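Local coordinates for probable glutamine-binding lipoprotein GlnH (GLNBP) (Mycobacterium tuberculosis, PDB 6H20) that binds asparagine and is an aspartate-specific solute-binding lipoprotein of the bacterial solute-binding protein 3 family that probably helps regulate protein kinase G, at residues 84-89 with 94-99; 162-167 with 174-179; 193-198 with 217-222; 57-60 with 66-69. One frame throughout, in Å; residues are numbered along the deposited sequence.

Interaction 1: residues 84-89 with 94-99; sequences EVARDI and SHVEYR
With chi1 at 174°, V96 sets CG1 opposite the main-chain nitrogen and CG2 beside it, against A86 of the helix: A86 CB meets V96 CG2 at 3.6 Å. A86 has no torsion to adjust; its CB points toward the strand segment and also lies 4.1 Å from H95 O. No other side chains of the two segments come as close, and no hydrogen bond crosses between them. The nearest CA atoms are those of A86 and H95, 6.3 Å apart. H95 starts toward the helix, but its ring swings away to meet F90, and its backbone forms an inverse gamma turn just before the strand begins. The contact thus belongs to the connection from helix 77-90 into strand 96-100, which runs parallel to strand 53-57 in the sheet of this solute-binding fold. V85 and I89 of the same helix rest on L53 of that strand, while V96 leans on V55. The helix also carries a firm ion pair: R87 grips E84 side-on, NE to OE1 at 2.9 Å and NH2 to OE2 at 2.9 Å. Both oxygens are met on their syn sides and lie close to the guanidinium plane, so the two hydrogen bonds together fix how the guanidinium is turned. E84 OE1 has a second cationic partner in R256 of helix 244-259, which also pairs with D88.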
loop_
_atom_site.group_PDB
_atom_site.type_symbol
_atom_site.label_atom_id
_atom_site.label_comp_id
_atom_site.label_asym_id
_atom_site.label_seq_id
_atom_site.Cartn_x
_atom_site.Cartn_y
_atom_site.Cartn_z
ATOM N N GLU A 84 2.744 6.864 -14.194
ATOM C CA GLU A 84 3.298 6.104 -15.313
ATOM C C GLU A 84 2.206 5.380 -16.096
ATOM O O GLU A 84 2.292 5.270 -17.328
ATOM C CB GLU A 84 4.370 5.135 -14.819
ATOM C CG GLU A 84 5.613 5.826 -14.270
ATOM C CD GLU A 84 6.259 6.766 -15.262
ATOM O OE1 GLU A 84 6.310 6.416 -16.467
ATOM O OE2 GLU A 84 6.705 7.861 -14.849
ATOM N N VAL A 85 1.168 4.892 -15.405
ATOM C CA VAL A 85 -0.002 4.367 -16.106
ATOM C C VAL A 85 -0.633 5.457 -16.960
ATOM O O VAL A 85 -0.935 5.253 -18.140
ATOM C CB VAL A 85 -1.011 3.772 -15.109
ATOM C CG1 VAL A 85 -2.253 3.254 -15.847
ATOM C CG2 VAL A 85 -0.351 2.667 -14.305
ATOM N N ALA A 86 -0.822 6.642 -16.379
ATOM C CA ALA A 86 -1.399 7.744 -17.143
ATOM C C ALA A 86 -0.519 8.115 -18.328
ATOM O O ALA A 86 -1.024 8.452 -19.406
ATOM C CB ALA A 86 -1.620 8.953 -16.229
ATOM N N ARG A 87 0.806 8.065 -18.151
ATOM C CA ARG A 87 1.697 8.333 -19.278
ATOM C C ARG A 87 1.431 7.365 -20.426
ATOM O O ARG A 87 1.398 7.767 -21.595
ATOM C CB ARG A 87 3.157 8.244 -18.842
ATOM C CG ARG A 87 4.131 8.775 -19.892
ATOM C CD ARG A 87 5.560 8.270 -19.659
ATOM N NE ARG A 87 6.069 8.608 -18.325
ATOM C CZ ARG A 87 6.589 9.788 -17.994
ATOM N NH1 ARG A 87 6.662 10.765 -18.891
ATOM N NH2 ARG A 87 7.036 9.996 -16.758
ATOM N N ASP A 88 1.236 6.084 -20.107
ATOM C CA ASP A 88 0.973 5.093 -21.150
ATOM C C ASP A 88 -0.374 5.336 -21.830
ATOM O O ASP A 88 -0.525 5.036 -23.023
ATOM C CB ASP A 88 1.017 3.682 -20.563
ATOM C CG ASP A 88 2.434 3.162 -20.364
ATOM O OD1 ASP A 88 3.392 3.926 -20.560
ATOM O OD2 ASP A 88 2.567 1.974 -20.017
ATOM N N ILE A 89 -1.360 5.873 -21.107
ATOM C CA ILE A 89 -2.672 6.116 -21.707
ATOM C C ILE A 89 -2.654 7.378 -22.552
ATOM O O ILE A 89 -3.136 7.386 -23.696
ATOM C CB ILE A 89 -3.775 6.180 -20.630
ATOM C CG1 ILE A 89 -3.860 4.861 -19.859
ATOM C CG2 ILE A 89 -5.130 6.538 -21.259
ATOM C CD1 ILE A 89 -4.805 4.895 -18.656
ATOM N N SER A 94 0.356 13.783 -16.571
ATOM C CA SER A 94 -0.383 14.764 -15.777
ATOM C C SER A 94 -1.904 14.641 -15.866
ATOM O O SER A 94 -2.603 15.434 -15.224
ATOM C CB SER A 94 0.048 16.189 -16.132
ATOM O OG SER A 94 -0.069 16.416 -17.522
ATOM N N HIS A 95 -2.442 13.679 -16.615
ATOM C CA HIS A 95 -3.894 13.541 -16.764
ATOM C C HIS A 95 -4.445 12.559 -15.729
ATOM O O HIS A 95 -4.895 11.451 -16.043
ATOM C CB HIS A 95 -4.245 13.111 -18.181
ATOM C CG HIS A 95 -3.909 14.134 -19.218
ATOM N ND1 HIS A 95 -2.737 14.100 -19.941
ATOM C CD2 HIS A 95 -4.589 15.220 -19.650
ATOM C CE1 HIS A 95 -2.711 15.124 -20.778
ATOM N NE2 HIS A 95 -3.822 15.820 -20.618
ATOM N N VAL A 96 -4.422 13.002 -14.471
ATOM C CA VAL A 96 -4.847 12.196 -13.335
ATOM C C VAL A 96 -5.750 13.032 -12.436
ATOM O O VAL A 96 -5.455 14.201 -12.157
ATOM C CB VAL A 96 -3.628 11.693 -12.529
ATOM C CG1 VAL A 96 -4.073 10.993 -11.271
ATOM C CG2 VAL A 96 -2.771 10.753 -13.370
ATOM N N GLU A 97 -6.844 12.426 -11.976
ATOM C CA GLU A 97 -7.674 12.963 -10.909
ATOM C C GLU A 97 -7.691 11.949 -9.771
ATOM O O GLU A 97 -7.763 10.737 -10.009
ATOM C CB GLU A 97 -9.100 13.203 -11.428
ATOM C CG GLU A 97 -10.118 13.577 -10.346
ATOM C CD GLU A 97 -11.517 13.792 -10.905
ATOM O OE1 GLU A 97 -11.794 13.294 -12.012
ATOM O OE2 GLU A 97 -12.338 14.470 -10.244
ATOM N N TYR A 98 -7.584 12.431 -8.537
ATOM C CA TYR A 98 -7.522 11.562 -7.368
ATOM C C TYR A 98 -8.884 11.481 -6.694
ATOM O O TYR A 98 -9.625 12.468 -6.646
ATOM C CB TYR A 98 -6.465 12.052 -6.365
ATOM C CG TYR A 98 -5.111 12.168 -7.006
ATOM C CD1 TYR A 98 -4.385 11.030 -7.337
ATOM C CD2 TYR A 98 -4.587 13.403 -7.352
ATOM C CE1 TYR A 98 -3.159 11.120 -7.957
ATOM C CE2 TYR A 98 -3.359 13.508 -7.979
ATOM C CZ TYR A 98 -2.652 12.351 -8.283
ATOM O OH TYR A 98 -1.440 12.416 -8.910
ATOM N N ARG A 99 -9.238 10.286 -6.232
ATOM C CA ARG A 99 -10.338 10.100 -5.298
ATOM C C ARG A 99 -9.726 9.708 -3.968
ATOM O O ARG A 99 -9.040 8.684 -3.878
ATOM C CB ARG A 99 -11.332 9.030 -5.747
ATOM C CG ARG A 99 -12.558 8.989 -4.815
ATOM C CD ARG A 99 -13.587 7.911 -5.157
ATOM N NE ARG A 99 -14.212 8.117 -6.458
ATOM C CZ ARG A 99 -15.392 8.701 -6.652
ATOM N NH1 ARG A 99 -16.100 9.162 -5.621
ATOM N NH2 ARG A 99 -15.861 8.828 -7.888
#

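Interaction 2: residues 162-167 with 174-179; sequences KRVCVA and RRIREI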
loop_
_atom_site.group_PDB
_atom_site.type_symbol
_atom_site.label_atom_id
_atom_site.label_comp_id
_atom_site.label_asym_id
_atom_site.label_seq_id
_atom_site.Cartn_x
_atom_site.Cartn_y
_atom_site.Cartn_z
ATOM N N LYS A 162 0.803 -4.486 25.156
ATOM C CA LYS A 162 1.142 -3.100 24.860
ATOM C C LYS A 162 0.166 -2.529 23.834
ATOM O O LYS A 162 -0.533 -3.262 23.129
ATOM C CB LYS A 162 2.582 -2.997 24.341
ATOM C CG LYS A 162 3.619 -3.576 25.308
ATOM C CD LYS A 162 4.057 -2.565 26.345
ATOM C CE LYS A 162 5.282 -3.060 27.123
ATOM N NZ LYS A 162 6.208 -3.862 26.260
ATOM N N ARG A 163 0.118 -1.200 23.763
ATOM C CA ARG A 163 -0.822 -0.505 22.883
ATOM C C ARG A 163 -0.197 -0.395 21.495
ATOM O O ARG A 163 0.788 0.317 21.305
ATOM C CB ARG A 163 -1.168 0.874 23.445
ATOM C CG ARG A 163 -1.932 0.833 24.764
ATOM C CD ARG A 163 -1.894 2.186 25.456
ATOM N NE ARG A 163 -0.525 2.645 25.653
ATOM C CZ ARG A 163 -0.192 3.888 25.991
ATOM N NH1 ARG A 163 -1.138 4.805 26.166
ATOM N NH2 ARG A 163 1.086 4.214 26.149
ATOM N N VAL A 164 -0.779 -1.090 20.522
ATOM C CA VAL A 164 -0.250 -1.150 19.163
ATOM C C VAL A 164 -1.284 -0.559 18.219
ATOM O O VAL A 164 -2.445 -0.989 18.219
ATOM C CB VAL A 164 0.072 -2.601 18.771
ATOM C CG1 VAL A 164 0.573 -2.673 17.344
ATOM C CG2 VAL A 164 1.090 -3.192 19.736
ATOM N N CYS A 165 -0.856 0.400 17.402
ATOM C CA CYS A 165 -1.737 1.098 16.473
ATOM C C CYS A 165 -1.693 0.470 15.087
ATOM O O CYS A 165 -0.613 0.168 14.557
ATOM C CB CYS A 165 -1.316 2.564 16.380
ATOM S SG CYS A 165 -2.458 3.621 15.440
ATOM N N VAL A 166 -2.884 0.321 14.486
ATOM C CA VAL A 166 -3.039 -0.136 13.106
ATOM C C VAL A 166 -4.171 0.647 12.463
ATOM O O VAL A 166 -5.134 1.038 13.127
ATOM C CB VAL A 166 -3.332 -1.650 12.983
ATOM C CG1 VAL A 166 -2.094 -2.462 13.340
ATOM C CG2 VAL A 166 -4.525 -2.016 13.840
ATOM N N ALA A 167 -4.076 0.848 11.156
ATOM C CA ALA A 167 -5.195 1.445 10.438
ATOM C C ALA A 167 -6.252 0.390 10.145
ATOM O O ALA A 167 -5.934 -0.770 9.858
ATOM C CB ALA A 167 -4.724 2.081 9.131
ATOM N N ARG A 174 -4.857 -7.607 10.609
ATOM C CA ARG A 174 -5.031 -9.054 10.635
ATOM C C ARG A 174 -3.821 -9.759 11.245
ATOM O O ARG A 174 -3.976 -10.716 12.014
ATOM C CB ARG A 174 -5.320 -9.565 9.221
ATOM C CG ARG A 174 -5.416 -11.078 9.110
ATOM C CD ARG A 174 -6.613 -11.640 9.867
ATOM N NE ARG A 174 -6.699 -13.096 9.729
ATOM C CZ ARG A 174 -5.895 -13.954 10.353
ATOM N NH1 ARG A 174 -6.038 -15.260 10.167
ATOM N NH2 ARG A 174 -4.947 -13.508 11.165
ATOM N N ARG A 175 -2.611 -9.271 10.959
ATOM C CA ARG A 175 -1.413 -9.909 11.503
ATOM C C ARG A 175 -1.267 -9.657 13.004
ATOM O O ARG A 175 -0.869 -10.555 13.756
ATOM C CB ARG A 175 -0.183 -9.413 10.741
ATOM C CG ARG A 175 1.157 -9.893 11.306
ATOM C CD ARG A 175 1.253 -11.411 11.271
ATOM N NE ARG A 175 2.510 -11.909 11.831
ATOM C CZ ARG A 175 2.715 -12.159 13.121
ATOM N NH1 ARG A 175 1.751 -11.943 14.010
ATOM N NH2 ARG A 175 3.892 -12.619 13.527
ATOM N N ILE A 176 -1.570 -8.441 13.462
ATOM C CA ILE A 176 -1.531 -8.154 14.897
ATOM C C ILE A 176 -2.564 -8.984 15.655
ATOM O O ILE A 176 -2.367 -9.321 16.832
ATOM C CB ILE A 176 -1.714 -6.640 15.128
ATOM C CG1 ILE A 176 -0.544 -5.883 14.508
ATOM C CG2 ILE A 176 -1.852 -6.321 16.616
ATOM C CD1 ILE A 176 0.791 -6.354 14.954
ATOM N N ARG A 177 -3.683 -9.327 15.006
ATOM C CA ARG A 177 -4.698 -10.157 15.654
ATOM C C ARG A 177 -4.237 -11.594 15.879
ATOM O O ARG A 177 -4.944 -12.355 16.548
ATOM C CB ARG A 177 -5.994 -10.137 14.839
ATOM C CG ARG A 177 -6.757 -8.825 14.926
ATOM C CD ARG A 177 -7.716 -8.814 16.122
ATOM N NE ARG A 177 -8.864 -9.683 15.875
ATOM C CZ ARG A 177 -9.055 -10.853 16.474
ATOM N NH1 ARG A 177 -8.180 -11.288 17.369
ATOM N NH2 ARG A 177 -10.118 -11.591 16.175
ATOM N N GLU A 178 -3.084 -11.990 15.336
ATOM C CA GLU A 178 -2.528 -13.311 15.586
ATOM C C GLU A 178 -1.685 -13.371 16.845
ATOM O O GLU A 178 -1.392 -14.472 17.321
ATOM C CB GLU A 178 -1.677 -13.778 14.403
ATOM C CG GLU A 178 -2.473 -13.976 13.139
ATOM C CD GLU A 178 -1.598 -14.252 11.930
ATOM O OE1 GLU A 178 -0.379 -14.475 12.101
ATOM O OE2 GLU A 178 -2.139 -14.241 10.807
ATOM N N ILE A 179 -1.300 -12.225 17.401
ATOM C CA ILE A 179 -0.326 -12.221 18.484
ATOM C C ILE A 179 -0.974 -12.735 19.761
ATOM O O ILE A 179 -2.089 -12.331 20.120
ATOM C CB ILE A 179 0.273 -10.819 18.658
ATOM C CG1 ILE A 179 1.080 -10.450 17.418
ATOM C CG2 ILE A 179 1.161 -10.763 19.884
ATOM C CD1 ILE A 179 1.487 -8.975 17.379
#
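The flat groups that pair lie in 174-179, to one side of the contact that I176 makes with V164 and V166. The guanidinium of R174 has E178 CG at its edge, in plane, and R174 NH2 forms a salt bridge to E178 OE2 at 2.9 Å. R175 addresses the other oxygen differently: R175 NH1 and E178 OE1 are 3.8 Å apart, a long pairing in which the oxygen stands well out of the guanidinium plane and the attraction is one of charge alone. E178 is therefore shared by two arginines, which would probably favour its carboxylate form. R175 NE has a further partner in the carbonyl of M230.

Across the contact everything is apolar. I176 points at the strand, and its CG1, anti to the carbonyl carbon (chi1 -64°), reaches V166 CG1 at 3.9 Å; the two side chains run alongside each other, pointing opposite ways. The terminal methyl I176 CD1 lies more loosely by V164 CG1, at 4.4 Å. V164 and V166, two apart on the strand, face the helix together, whereas C165 between them faces away and forms a disulfide with C194.

This is the strand-to-helix half of a beta-alpha-beta unit, in which helix 171-176 leads from strand 163-167 to its parallel neighbour 184-188. I185 of that second strand touches both V166 and I176, Q143 of strand 139-148 also meets I176, and W191, at the start of helix 191-199, packs on V166.

Interaction 3: residues 193-198 with 217-222; sequences DCLVAL and VEEDPY
The apolar contacts centre on L195, whose forked end reaches from helix 191-199 to the end of helix 210-219 and the residue just after it. Its CG stands opposite the main-chain nitrogen (chi1 174°), which lets both methyls touch the other segment. L195 CD2 lies 3.9 Å from E219 CB, and L195 CD1 lies 4.0 Å from D220 CB, so each branch meets one of two consecutive residues.

Carboxylates border the same methyls without bonding to them. E219, extended beyond CG, passes the leucine at a slant and brings OE2 to 3.5 Å from L195 CD2. D220 OD2 is 3.9 Å from L195 CD1. No hydrogen bond or salt bridge joins the two segments, and E219 itself is exposed.

The polar bonds of this region are local. D220 is the first residue to leave helical geometry, and its OD1 accepts a weak bond from Y222 N at 3.3 Å, while Y222 OH bonds to D150.

L223 of strand 223-226 touches both L195 and L198. Helix 191-199, strand 205-207 and helix 210-219 follow one another along the chain in an alpha/beta lobe, as in the periplasmic-binding-protein fold of family 3 solute-binding proteins.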
loop_
_atom_site.group_PDB
_atom_site.type_symbol
_atom_site.label_atom_id
_atom_site.label_comp_id
_atom_site.label_asym_id
_atom_site.label_seq_id
_atom_site.Cartn_x
_atom_site.Cartn_y
_atom_site.Cartn_z
ATOM N N ASP A 193 -2.272 8.964 11.459
ATOM C CA ASP A 193 -2.925 9.057 12.762
ATOM C C ASP A 193 -2.177 8.243 13.809
ATOM O O ASP A 193 -2.130 8.630 14.983
ATOM C CB ASP A 193 -4.374 8.586 12.655
ATOM C CG ASP A 193 -5.179 9.399 11.667
ATOM O OD1 ASP A 193 -4.886 10.602 11.493
ATOM O OD2 ASP A 193 -6.120 8.841 11.064
ATOM N N CYS A 194 -1.599 7.102 13.406
ATOM C CA CYS A 194 -0.789 6.317 14.336
ATOM C C CYS A 194 0.436 7.100 14.763
ATOM O O CYS A 194 0.850 7.037 15.927
ATOM C CB CYS A 194 -0.344 5.001 13.695
ATOM S SG CYS A 194 -1.611 3.744 13.554
ATOM N N LEU A 195 1.025 7.852 13.833
ATOM C CA LEU A 195 2.195 8.644 14.192
ATOM C C LEU A 195 1.831 9.704 15.217
ATOM O O LEU A 195 2.536 9.880 16.216
ATOM C CB LEU A 195 2.814 9.271 12.943
ATOM C CG LEU A 195 3.962 10.224 13.264
ATOM C CD1 LEU A 195 5.082 9.478 13.989
ATOM C CD2 LEU A 195 4.478 10.898 12.008
ATOM N N VAL A 196 0.714 10.401 15.005
ATOM C CA VAL A 196 0.268 11.395 15.982
ATOM C C VAL A 196 0.056 10.749 17.347
ATOM O O VAL A 196 0.488 11.279 18.379
ATOM C CB VAL A 196 -1.001 12.110 15.486
ATOM C CG1 VAL A 196 -1.584 12.989 16.597
ATOM C CG2 VAL A 196 -0.677 12.942 14.261
ATOM N N ALA A 197 -0.611 9.594 17.370
ATOM C CA ALA A 197 -0.871 8.909 18.632
ATOM C C ALA A 197 0.426 8.561 19.354
ATOM O O ALA A 197 0.509 8.667 20.584
ATOM C CB ALA A 197 -1.693 7.649 18.379
ATOM N N LEU A 198 1.446 8.132 18.612
ATOM C CA LEU A 198 2.710 7.776 19.250
ATOM C C LEU A 198 3.441 9.025 19.718
ATOM O O LEU A 198 4.024 9.045 20.811
ATOM C CB LEU A 198 3.566 6.952 18.286
ATOM C CG LEU A 198 4.873 6.371 18.829
ATOM C CD1 LEU A 198 4.667 5.570 20.114
ATOM C CD2 LEU A 198 5.518 5.499 17.764
ATOM N N VAL A 217 9.223 7.306 10.056
ATOM C CA VAL A 217 10.543 7.648 10.597
ATOM C C VAL A 217 11.056 8.944 9.992
ATOM O O VAL A 217 11.688 9.757 10.672
ATOM C CB VAL A 217 11.543 6.499 10.372
ATOM C CG1 VAL A 217 12.976 6.947 10.708
ATOM C CG2 VAL A 217 11.160 5.297 11.203
ATOM N N GLU A 218 10.821 9.147 8.693
ATOM C CA GLU A 218 11.292 10.376 8.061
ATOM C C GLU A 218 10.654 11.601 8.689
ATOM O O GLU A 218 11.285 12.663 8.758
ATOM C CB GLU A 218 11.019 10.347 6.557
ATOM C CG GLU A 218 11.780 9.271 5.815
ATOM C CD GLU A 218 12.884 9.824 4.938
ATOM O OE1 GLU A 218 13.426 10.897 5.271
ATOM O OE2 GLU A 218 13.210 9.185 3.914
ATOM N N GLU A 219 9.424 11.470 9.182
ATOM C CA GLU A 219 8.767 12.578 9.863
ATOM C C GLU A 219 9.186 12.698 11.317
ATOM O O GLU A 219 9.082 13.788 11.887
ATOM C CB GLU A 219 7.250 12.414 9.769
ATOM C CG GLU A 219 6.737 12.576 8.342
ATOM C CD GLU A 219 5.266 12.239 8.170
ATOM O OE1 GLU A 219 4.535 13.076 7.601
ATOM O OE2 GLU A 219 4.843 11.137 8.573
ATOM N N ASP A 220 9.656 11.613 11.929
ATOM C CA ASP A 220 9.940 11.590 13.364
ATOM C C ASP A 220 11.159 10.707 13.590
ATOM O O ASP A 220 11.031 9.529 13.944
ATOM C CB ASP A 220 8.734 11.042 14.129
ATOM C CG ASP A 220 8.874 11.172 15.632
ATOM O OD1 ASP A 220 9.984 11.490 16.111
ATOM O OD2 ASP A 220 7.867 10.925 16.334
ATOM N N PRO A 221 12.368 11.258 13.446
ATOM C CA PRO A 221 13.575 10.417 13.560
ATOM C C PRO A 221 13.871 9.923 14.971
ATOM O O PRO A 221 14.834 9.164 15.152
ATOM C CB PRO A 221 14.694 11.321 13.031
ATOM C CG PRO A 221 13.999 12.428 12.312
ATOM C CD PRO A 221 12.676 12.610 12.957
ATOM N N TYR A 222 13.071 10.309 15.963
ATOM C CA TYR A 222 13.146 9.698 17.285
ATOM C C TYR A 222 12.644 8.255 17.259
ATOM O O TYR A 222 12.924 7.486 18.183
ATOM C CB TYR A 222 12.363 10.594 18.258
ATOM C CG TYR A 222 11.996 10.024 19.616
ATOM C CD1 TYR A 222 12.962 9.487 20.461
ATOM C CD2 TYR A 222 10.677 10.076 20.072
ATOM C CE1 TYR A 222 12.615 8.990 21.725
ATOM C CE2 TYR A 222 10.330 9.592 21.313
ATOM C CZ TYR A 222 11.292 9.047 22.133
ATOM O OH TYR A 222 10.908 8.562 23.374
#

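Interaction 4: residues 57-60 with 66-69; sequences LDIG and FRDP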
loop_
_atom_site.group_PDB
_atom_site.type_symbol
_atom_site.label_atom_id
_atom_site.label_comp_id
_atom_site.label_asym_id
_atom_site.label_seq_id
_atom_site.Cartn_x
_atom_site.Cartn_y
_atom_site.Cartn_z
ATOM N N LEU A 57 -6.370 6.851 -3.772
ATOM C CA LEU A 57 -5.248 6.888 -2.829
ATOM C C LEU A 57 -5.632 7.869 -1.729
ATOM O O LEU A 57 -6.793 8.274 -1.628
ATOM C CB LEU A 57 -3.927 7.228 -3.527
ATOM C CG LEU A 57 -3.854 8.361 -4.558
ATOM C CD1 LEU A 57 -4.156 9.735 -3.944
ATOM C CD2 LEU A 57 -2.477 8.349 -5.232
ATOM N N ASP A 58 -4.671 8.262 -0.898
ATOM C CA ASP A 58 -4.983 9.228 0.159
ATOM C C ASP A 58 -3.807 10.177 0.333
ATOM O O ASP A 58 -2.877 10.203 -0.480
ATOM C CB ASP A 58 -5.379 8.530 1.468
ATOM C CG ASP A 58 -4.184 7.931 2.219
ATOM O OD1 ASP A 58 -3.027 8.029 1.765
ATOM O OD2 ASP A 58 -4.420 7.355 3.293
ATOM N N ILE A 59 -3.825 10.938 1.429
ATOM C CA ILE A 59 -2.663 11.730 1.807
ATOM C C ILE A 59 -2.096 11.324 3.171
ATOM O O ILE A 59 -1.379 12.086 3.799
ATOM C CB ILE A 59 -2.916 13.244 1.667
ATOM C CG1 ILE A 59 -4.075 13.697 2.559
ATOM C CG2 ILE A 59 -3.229 13.590 0.222
ATOM C CD1 ILE A 59 -4.297 15.203 2.542
ATOM N N GLY A 60 -2.369 10.102 3.622
ATOM C CA GLY A 60 -1.909 9.649 4.924
ATOM C C GLY A 60 -0.639 8.821 4.960
ATOM O O GLY A 60 -0.260 8.348 6.042
ATOM N N PHE A 66 0.951 11.645 -0.309
ATOM C CA PHE A 66 0.888 12.653 0.741
ATOM C C PHE A 66 0.921 14.011 0.062
ATOM O O PHE A 66 1.292 14.126 -1.107
ATOM C CB PHE A 66 2.057 12.492 1.728
ATOM C CG PHE A 66 3.408 12.811 1.140
ATOM C CD1 PHE A 66 4.094 11.862 0.387
ATOM C CD2 PHE A 66 3.982 14.061 1.325
ATOM C CE1 PHE A 66 5.342 12.149 -0.158
ATOM C CE2 PHE A 66 5.230 14.353 0.781
ATOM C CZ PHE A 66 5.909 13.401 0.037
ATOM N N ARG A 67 0.511 15.047 0.793
ATOM C CA ARG A 67 0.590 16.403 0.257
ATOM C C ARG A 67 1.932 17.018 0.641
ATOM O O ARG A 67 2.249 17.135 1.830
ATOM C CB ARG A 67 -0.568 17.287 0.724
ATOM C CG ARG A 67 -0.560 18.649 0.041
ATOM C CD ARG A 67 -1.764 19.521 0.396
ATOM N NE ARG A 67 -3.029 18.793 0.390
ATOM C CZ ARG A 67 -3.720 18.490 -0.706
ATOM N NH1 ARG A 67 -3.267 18.832 -1.907
ATOM N NH2 ARG A 67 -4.861 17.828 -0.597
ATOM N N ASP A 68 2.717 17.392 -0.360
ATOM C CA ASP A 68 3.993 18.048 -0.097
ATOM C C ASP A 68 3.726 19.384 0.583
ATOM O O ASP A 68 2.967 20.202 0.050
ATOM C CB ASP A 68 4.720 18.271 -1.425
ATOM C CG ASP A 68 6.119 18.833 -1.245
ATOM O OD1 ASP A 68 6.254 19.995 -0.799
ATOM O OD2 ASP A 68 7.090 18.110 -1.553
ATOM N N PRO A 69 4.311 19.644 1.754
ATOM C CA PRO A 69 3.999 20.896 2.462
ATOM C C PRO A 69 4.520 22.146 1.773
ATOM O O PRO A 69 4.071 23.246 2.116
ATOM C CB PRO A 69 4.650 20.700 3.840
ATOM C CG PRO A 69 5.731 19.704 3.613
ATOM C CD PRO A 69 5.246 18.791 2.508
HETATM O O HOH W 1 -0.235 14.699 3.662
#
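I59 and F66 bring their backbones together with I59 CA only 3.8 Å from F66 CA, yet no direct hydrogen bond passes between the two segments. A water takes that role in part: it donates to I59 O at 2.9 Å and accepts from R67 N at 3.0 Å, bridging the loop to the short strand. The loop contains an Asx turn, in which D58 OD1 accepts from G60 N at 2.9 Å. That N-H arrives from above the carboxylate plane, 76° out of it. D58 OD2 pairs with K120, a residue of the asparagine pocket, so D58 is a second-shell residue, holding K120 of the pocket.

I59 supplies the side-chain part of the contact. Its CB lies 4.0 Å from R67 N. With chi1 at 60°, CG2 is left beside the isoleucine's own backbone N, and that methyl also lies against R67 N. R67 passes the isoleucine obliquely, bent at chi3, with its charged end bonded through NH1 to the carbonyl of G72. The F66 side chain packs on T75 of strand 74-75, but F66 CB remains 4.0 Å from I59 O.

At the far end of the isoleucine, I59 CD1 lies 4.1 Å from R67 NH2.

Interactions 1 and 4 meet on neighbouring parallel strands: R99 O and L57 N are 3.2 Å apart, a probable hydrogen bond, and Y98 CD1 packs on L57 CD1 at 3.6 Å. Interactions 2 and 3 are joined covalently, with C165 SG and C194 SG 2.1 Å apart. Interactions 3 and 4 approach to about 6 Å between nearest atoms without touching, whereas the centres of interactions 1 and 2 are 35 Å apart, on opposite sides of the chain's centre. The bound asparagine is about 8 Å from the side chain of D58 and about 9 Å from that of V166. W191, a ligand-binding residue, is near both side chains, whereas interaction 1 is away from the ligand-binding residues.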